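Local coordinates for protein SalCYP truncation (Salinispora tropica, PDB 7ABB) that belongs to the cytochrome P450 family of heme proteins and holds a heme in a mainly helical fold, at residues A115-S120 with V139-M144; P109-N114 with I352-E357; A21-A26 with A310-A315. All coordinates share one frame; numbering follows the deposited sequence.

Contact 1: residues A115-S120 with V139-M144; sequences ARRRIS and VLENLM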
# COMPACT_ATOMS: atom_id res chain seq x y z
N ALA A 115 -4.45 11.47 14.40
CA ALA A 115 -4.99 10.25 14.98
C ALA A 115 -5.71 10.53 16.29
O ALA A 115 -6.83 10.06 16.52
CB ALA A 115 -3.88 9.25 15.23
N ARG A 116 -5.07 11.31 17.16
CA ARG A 116 -5.63 11.53 18.50
C ARG A 116 -6.95 12.27 18.42
O ARG A 116 -7.92 11.95 19.13
CB ARG A 116 -4.62 12.29 19.36
CG ARG A 116 -5.03 12.48 20.80
CD ARG A 116 -4.01 13.27 21.60
NE ARG A 116 -2.72 12.59 21.76
CZ ARG A 116 -1.56 13.01 21.25
NH1 ARG A 116 -1.47 14.10 20.49
NH2 ARG A 116 -0.46 12.32 21.49
N ARG A 117 -7.00 13.32 17.59
CA ARG A 117 -8.22 14.08 17.40
C ARG A 117 -9.35 13.18 16.92
O ARG A 117 -10.47 13.25 17.44
CB ARG A 117 -7.95 15.19 16.37
CG ARG A 117 -9.16 16.04 15.99
CD ARG A 117 -9.16 16.45 14.51
NE ARG A 117 -7.83 16.85 14.06
CZ ARG A 117 -7.33 16.57 12.86
NH1 ARG A 117 -8.05 15.92 11.97
NH2 ARG A 117 -6.08 16.91 12.54
N ARG A 118 -9.06 12.33 15.94
CA ARG A 118 -10.11 11.54 15.33
C ARG A 118 -10.58 10.45 16.29
O ARG A 118 -11.78 10.23 16.44
CB ARG A 118 -9.62 10.96 14.00
CG ARG A 118 -9.39 12.02 12.94
CD ARG A 118 -8.93 11.39 11.64
NE ARG A 118 -8.80 12.43 10.61
CZ ARG A 118 -9.83 12.95 9.96
NH1 ARG A 118 -11.08 12.55 10.20
NH2 ARG A 118 -9.62 13.91 9.06
N ILE A 119 -9.65 9.78 16.97
CA ILE A 119 -10.08 8.71 17.88
C ILE A 119 -10.83 9.29 19.07
O ILE A 119 -11.85 8.75 19.51
CB ILE A 119 -8.87 7.89 18.32
CG1 ILE A 119 -8.26 7.19 17.11
CG2 ILE A 119 -9.30 6.83 19.38
CD1 ILE A 119 -6.83 6.76 17.30
N SER A 120 -10.34 10.41 19.61
CA SER A 120 -11.02 11.08 20.71
C SER A 120 -12.48 11.35 20.40
O SER A 120 -13.32 11.30 21.30
CB SER A 120 -10.32 12.40 21.05
OG SER A 120 -9.10 12.18 21.71
N VAL A 139 -5.72 8.66 6.91
CA VAL A 139 -4.66 8.43 5.94
C VAL A 139 -4.69 9.48 4.84
O VAL A 139 -3.64 9.96 4.40
CB VAL A 139 -4.77 7.00 5.38
CG1 VAL A 139 -3.83 6.80 4.19
CG2 VAL A 139 -4.45 5.99 6.47
N LEU A 140 -5.88 9.82 4.34
CA LEU A 140 -5.95 10.82 3.28
C LEU A 140 -5.49 12.18 3.77
O LEU A 140 -4.79 12.89 3.05
CB LEU A 140 -7.37 10.89 2.73
CG LEU A 140 -7.61 11.93 1.64
CD1 LEU A 140 -6.68 11.75 0.45
CD2 LEU A 140 -9.08 11.88 1.23
N GLU A 141 -5.86 12.57 4.99
CA GLU A 141 -5.35 13.82 5.55
C GLU A 141 -3.82 13.81 5.56
O GLU A 141 -3.17 14.79 5.14
CB GLU A 141 -5.89 14.05 6.97
CG GLU A 141 -5.29 15.28 7.66
CD GLU A 141 -5.91 15.61 9.00
OE1 GLU A 141 -7.09 15.24 9.25
OE2 GLU A 141 -5.19 16.22 9.81
N ASN A 142 -3.23 12.72 6.03
CA ASN A 142 -1.78 12.60 6.07
C ASN A 142 -1.18 12.69 4.67
O ASN A 142 -0.13 13.31 4.47
CB ASN A 142 -1.36 11.27 6.71
CG ASN A 142 -1.80 11.15 8.14
OD1 ASN A 142 -1.87 12.13 8.89
ND2 ASN A 142 -2.09 9.91 8.55
N LEU A 143 -1.81 12.03 3.69
CA LEU A 143 -1.31 12.08 2.30
C LEU A 143 -1.32 13.52 1.79
O LEU A 143 -0.34 13.99 1.20
CB LEU A 143 -2.18 11.21 1.40
CG LEU A 143 -1.76 11.13 -0.08
CD1 LEU A 143 -0.39 10.53 -0.23
CD2 LEU A 143 -2.78 10.35 -0.88
N MET A 144 -2.44 14.22 2.01
CA MET A 144 -2.58 15.60 1.57
C MET A 144 -1.50 16.47 2.19
O MET A 144 -0.94 17.34 1.51
CB MET A 144 -3.97 16.11 1.93
CG MET A 144 -5.07 15.44 1.12
SD MET A 144 -6.71 15.80 1.75
CE MET A 144 -6.89 17.45 1.11

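Contact 2: residues P109-N114 with I352-E357; sequences PAIRAN and ILTAWE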
# COMPACT_ATOMS: atom_id res chain seq x y z
N PRO A 109 4.46 14.55 14.33
CA PRO A 109 3.58 15.26 15.28
C PRO A 109 2.22 15.58 14.67
O PRO A 109 1.19 15.45 15.35
CB PRO A 109 4.41 16.50 15.64
CG PRO A 109 5.84 16.00 15.54
CD PRO A 109 5.81 15.14 14.30
N ALA A 110 2.18 15.95 13.38
CA ALA A 110 0.89 16.20 12.74
C ALA A 110 0.08 14.92 12.57
O ALA A 110 -1.13 14.91 12.83
CB ALA A 110 1.13 16.89 11.38
N ILE A 111 0.73 13.83 12.16
CA ILE A 111 0.06 12.55 12.04
C ILE A 111 -0.53 12.14 13.38
O ILE A 111 -1.68 11.69 13.48
CB ILE A 111 1.04 11.49 11.53
CG1 ILE A 111 1.52 11.80 10.12
CG2 ILE A 111 0.40 10.10 11.61
CD1 ILE A 111 2.66 10.91 9.70
N ARG A 112 0.27 12.29 14.44
CA ARG A 112 -0.17 11.89 15.78
C ARG A 112 -1.36 12.71 16.25
O ARG A 112 -2.32 12.17 16.81
CB ARG A 112 1.01 12.01 16.74
CG ARG A 112 0.71 11.38 18.11
CD ARG A 112 1.87 11.46 19.08
NE ARG A 112 3.02 10.76 18.54
CZ ARG A 112 3.14 9.44 18.42
NH1 ARG A 112 2.19 8.60 18.83
NH2 ARG A 112 4.24 8.95 17.87
N ALA A 113 -1.30 14.03 16.05
CA ALA A 113 -2.40 14.88 16.49
C ALA A 113 -3.67 14.56 15.72
O ALA A 113 -4.78 14.63 16.27
CB ALA A 113 -2.03 16.35 16.32
N ASN A 114 -3.52 14.23 14.43
CA ASN A 114 -4.62 13.78 13.59
C ASN A 114 -5.26 12.51 14.15
O ASN A 114 -6.47 12.48 14.42
CB ASN A 114 -4.06 13.61 12.17
CG ASN A 114 -5.02 13.03 11.16
OD1 ASN A 114 -6.22 12.88 11.36
ND2 ASN A 114 -4.45 12.68 10.01
N ILE A 352 0.87 3.93 10.23
CA ILE A 352 0.33 2.73 10.87
C ILE A 352 0.74 2.70 12.34
O ILE A 352 -0.10 2.54 13.23
CB ILE A 352 0.81 1.47 10.13
CG1 ILE A 352 0.19 1.43 8.75
CG2 ILE A 352 0.41 0.21 10.88
CD1 ILE A 352 0.91 0.44 7.80
N LEU A 353 2.03 2.85 12.61
CA LEU A 353 2.50 2.80 13.98
C LEU A 353 1.86 3.89 14.83
O LEU A 353 1.40 3.64 15.94
CB LEU A 353 4.02 2.91 14.03
CG LEU A 353 4.62 2.92 15.43
CD1 LEU A 353 4.22 1.67 16.21
CD2 LEU A 353 6.13 3.03 15.34
N THR A 354 1.84 5.11 14.32
CA THR A 354 1.29 6.23 15.08
C THR A 354 -0.18 6.01 15.38
O THR A 354 -0.65 6.27 16.51
CB THR A 354 1.52 7.53 14.32
OG1 THR A 354 2.92 7.74 14.13
CG2 THR A 354 0.99 8.69 15.10
N ALA A 355 -0.95 5.57 14.37
CA ALA A 355 -2.38 5.34 14.61
C ALA A 355 -2.58 4.29 15.67
O ALA A 355 -3.42 4.46 16.56
CB ALA A 355 -3.08 4.92 13.33
N TRP A 356 -1.85 3.19 15.59
CA TRP A 356 -2.04 2.14 16.59
C TRP A 356 -1.57 2.57 17.98
O TRP A 356 -2.15 2.15 18.99
CB TRP A 356 -1.35 0.85 16.15
CG TRP A 356 -2.00 0.17 14.95
CD1 TRP A 356 -3.23 0.43 14.41
CD2 TRP A 356 -1.43 -0.88 14.16
NE1 TRP A 356 -3.46 -0.40 13.33
CE2 TRP A 356 -2.36 -1.20 13.14
CE3 TRP A 356 -0.22 -1.55 14.20
CZ2 TRP A 356 -2.11 -2.19 12.19
CZ3 TRP A 356 0.03 -2.53 13.25
CH2 TRP A 356 -0.91 -2.84 12.27
N GLU A 357 -0.53 3.40 18.06
CA GLU A 357 -0.11 3.95 19.35
C GLU A 357 -1.24 4.77 19.96
O GLU A 357 -1.60 4.60 21.14
CB GLU A 357 1.15 4.81 19.16
CG GLU A 357 2.44 4.02 18.95
CD GLU A 357 3.61 4.90 18.58
OE1 GLU A 357 3.39 6.03 18.08
OE2 GLU A 357 4.77 4.48 18.79

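Contact 3: residues A21-A26 with A310-A315; sequences AYRRVA and ANYDPA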
# COMPACT_ATOMS: atom_id res chain seq x y z
N ALA A 21 -6.62 -17.53 -1.44
CA ALA A 21 -6.83 -18.30 -2.65
C ALA A 21 -5.53 -18.44 -3.43
O ALA A 21 -5.21 -19.52 -3.92
CB ALA A 21 -7.91 -17.66 -3.51
N TYR A 22 -4.76 -17.35 -3.55
CA TYR A 22 -3.43 -17.47 -4.12
C TYR A 22 -2.65 -18.59 -3.45
O TYR A 22 -2.02 -19.41 -4.11
CB TYR A 22 -2.66 -16.15 -3.99
CG TYR A 22 -2.84 -15.20 -5.14
CD1 TYR A 22 -3.97 -14.37 -5.21
CD2 TYR A 22 -1.89 -15.10 -6.13
CE1 TYR A 22 -4.12 -13.48 -6.25
CE2 TYR A 22 -2.04 -14.21 -7.18
CZ TYR A 22 -3.16 -13.40 -7.23
OH TYR A 22 -3.29 -12.52 -8.28
N ARG A 23 -2.68 -18.63 -2.11
CA ARG A 23 -1.86 -19.59 -1.39
C ARG A 23 -2.37 -21.01 -1.59
O ARG A 23 -1.58 -21.94 -1.75
CB ARG A 23 -1.78 -19.24 0.09
CG ARG A 23 -0.89 -18.02 0.33
CD ARG A 23 -0.57 -17.76 1.79
NE ARG A 23 -1.72 -17.24 2.54
CZ ARG A 23 -2.00 -15.95 2.73
NH1 ARG A 23 -1.24 -15.01 2.17
NH2 ARG A 23 -3.08 -15.62 3.45
N ARG A 24 -3.70 -21.19 -1.62
CA ARG A 24 -4.26 -22.53 -1.84
C ARG A 24 -3.92 -23.04 -3.24
O ARG A 24 -3.55 -24.20 -3.41
CB ARG A 24 -5.76 -22.52 -1.66
CG ARG A 24 -6.40 -23.91 -1.78
CD ARG A 24 -7.93 -23.83 -1.89
NE ARG A 24 -8.34 -23.15 -3.11
CZ ARG A 24 -8.47 -23.74 -4.30
NH1 ARG A 24 -8.21 -25.04 -4.45
NH2 ARG A 24 -8.85 -23.03 -5.35
N VAL A 25 -4.09 -22.18 -4.25
CA VAL A 25 -3.81 -22.60 -5.61
C VAL A 25 -2.34 -22.94 -5.76
O VAL A 25 -1.97 -23.93 -6.40
CB VAL A 25 -4.26 -21.52 -6.62
CG1 VAL A 25 -3.78 -21.87 -8.03
CG2 VAL A 25 -5.75 -21.40 -6.62
N ALA A 26 -1.47 -22.13 -5.15
CA ALA A 26 -0.04 -22.38 -5.20
C ALA A 26 0.31 -23.70 -4.51
O ALA A 26 1.09 -24.50 -5.04
CB ALA A 26 0.70 -21.18 -4.61
N ALA A 310 5.11 -14.39 -1.81
CA ALA A 310 6.48 -14.10 -1.41
C ALA A 310 6.61 -14.07 0.11
O ALA A 310 7.52 -14.67 0.69
CB ALA A 310 6.94 -12.75 -2.01
N ASN A 311 5.67 -13.39 0.78
CA ASN A 311 5.80 -13.14 2.22
C ASN A 311 5.30 -14.30 3.06
O ASN A 311 5.36 -14.23 4.30
CB ASN A 311 5.04 -11.86 2.59
CG ASN A 311 5.82 -10.60 2.23
OD1 ASN A 311 7.03 -10.65 2.01
ND2 ASN A 311 5.14 -9.45 2.21
N TYR A 312 4.80 -15.37 2.43
CA TYR A 312 4.41 -16.60 3.10
C TYR A 312 5.23 -17.80 2.67
O TYR A 312 4.86 -18.93 2.97
CB TYR A 312 2.93 -16.89 2.85
CG TYR A 312 1.96 -16.09 3.70
CD1 TYR A 312 1.87 -14.70 3.58
CD2 TYR A 312 1.13 -16.74 4.58
CE1 TYR A 312 0.95 -14.00 4.38
CE2 TYR A 312 0.22 -16.05 5.36
CZ TYR A 312 0.16 -14.67 5.23
OH TYR A 312 -0.78 -14.05 6.04
N ASP A 313 6.33 -17.61 1.97
CA ASP A 313 7.14 -18.75 1.52
C ASP A 313 7.76 -19.45 2.73
O ASP A 313 8.58 -18.83 3.42
CB ASP A 313 8.23 -18.25 0.58
CG ASP A 313 9.03 -19.36 -0.07
OD1 ASP A 313 8.94 -20.50 0.38
OD2 ASP A 313 9.76 -19.07 -1.05
N PRO A 314 7.40 -20.70 3.04
CA PRO A 314 7.94 -21.34 4.24
C PRO A 314 9.43 -21.61 4.16
O PRO A 314 10.04 -21.90 5.20
CB PRO A 314 7.12 -22.63 4.34
CG PRO A 314 6.73 -22.93 2.90
CD PRO A 314 6.52 -21.59 2.26
N ALA A 315 10.04 -21.48 2.99
CA ALA A 315 11.49 -21.64 2.92
C ALA A 315 12.19 -20.47 3.60
O ALA A 315 13.35 -20.61 4.02
CB ALA A 315 11.96 -21.74 1.47

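Contact 1: residues A115-S120 with V139-M144
The side chain of Glu141 runs out fully extended, with CG anti to the backbone N (chi1 175°), an arrangement that carries its carboxylate across to the two neighbouring arginines of helix 108-120. Arg117 leaves its helix with the same first torsion but then bends at chi2 and chi3, which turns the guanidinium to face the acid end-on. Its NH1 meets Glu141 OE1 at 3.0 Å and its NH2 meets Glu141 OE2 at 3.0 Å, each oxygen using its syn lone pair. Both hydrogen bonds are nearly straight, with N-H...O angles of 175° and 174°, and the two flat groups are almost coplanar: a textbook bidentate salt bridge. Arg118 comes in differently. Its chain is extended from CG to NE, and NH2 reaches Glu141 OE1 at 2.9 Å, nearly along the C-O axis, with the guanidinium turned steeply against the carboxylate. Across the contact OE1 takes two donors and OE2 one. The NE of Arg118 is bonded in turn to Asn114 OD1, one turn back on the same helix, which helps fix the rotation of that guanidinium. Leu154 of helix 154-165 touches both Arg118 and Glu141. The bridge joins helix 108-120 to helix 130-147 at the surface, about 12 Å from the heme c measured from the Glu141 side chain. With two guanidinium groups on one carboxylate, the three-residue network probably carries a net positive charge and would be expected to keep Glu141 ionised.

Contact 2: residues P109-N114 with I352-E357
Glu357 OE1 is gripped by both terminal nitrogens of Arg112: NH1 lies 2.9 Å from OE1 of Glu357, and NH2 of Arg112 lies 3.0 Å from that same oxygen. Both bonds lie in the guanidinium plane, but sharing one acceptor bends them, with N-H...O angles of 151° and 144°. On the acid's side the approach is less regular. NH1 comes from above the carboxylate plane, while NH2 arrives on the syn side and closer to that plane. Arg112 gets there by running out straight with CG anti to the backbone N and then bending at chi3, which swings the guanidinium over the facing helix. Its NH1 also forms a salt bridge to Glu358, so one arginine serves two consecutive acids.

Beneath the charged pair lies the apolar part, centred on the methyl of Thr354. CG2 stands 3.5 Å from Arg112 CA and 3.7 Å from Arg112 CB, and it also lies below one face of the guanidinium, toward the rim of that group. On its other flank CG2 meets the CG2 methyl of Ile111 at 3.8 Å. The hydroxyl of Thr354 is turned to its own helix, where OG1 bonds to the carbonyl of Ala350, leaving the methyl to make the closest packing across the contact.

The two helix segments run at 39° to each other, their axes 9.0 Å apart. Helix 130-147 covers Ile111 from another side through Tyr138 and Asn142, and helix 268-278 meets Glu357 through Arg268. Helix 345-362 thus lies between helix 108-120 and helices 238-253 and 268-278, its Ile352 and Ala355 resting on Met244.

Contact 3: residues A21-A26 with A310-A315
Arg23 lays its guanidinium flat on the ring of Tyr312, and this single stack is the tight part of the contact. The planes are 10° apart and CZ of Arg23 stands 3.6 Å from the ring centroid, only 17° off the ring normal, a cation-pi pair over the face. NH1 of Arg23 comes within 3.3 Å of Tyr312 CE1, and CD of Arg23 lies 3.4 Å from Tyr312 CD2, so the stack continues down the aliphatic end of the chain. The bend at chi3 (-72°) turns the guanidinium broadside to the ring. The rest is loose: NH2 reaches no closer than 3.8 Å to Tyr312 OH, and beyond the tyrosine Pro314 and Ala315 are exposed, in a loop ordered locally by an Asx turn at Asp313.

Outside partners hold both groups in place. NH1 of Arg23 bonds to the carbonyl of Ala308, and the hydroxyl of Tyr312 bonds to the backbone carbonyl oxygen of Val278. Arg277 adds a second cation-pi contact with the same ring. Two cationic groups thus share one electron-rich ring, and the attachment of helix 19-29 to this loop probably rests on electrostatic attraction and dispersion together.

Overall arrangement
Contacts 1 and 2 are neighbours, their centres 7 Å apart, and both draw on helix 108-120: one end of it is tied to helix 130-147, the earlier part to helix 345-362. Asn114 joins them, since its ND2 lies 2.9 Å from Asn142 OD1, a probable hydrogen bond. Contact 1 is a surface contact made wholly of charged groups, whereas contact 2 is partly buried and sets a salt bridge above methyl packing. Contact 3, also partly buried, lies about 34 Å from contact 1 between centres, on the opposite side of the molecule's centre. There an arginine finds an aromatic face instead of a carboxylate, and a helix meets a loop.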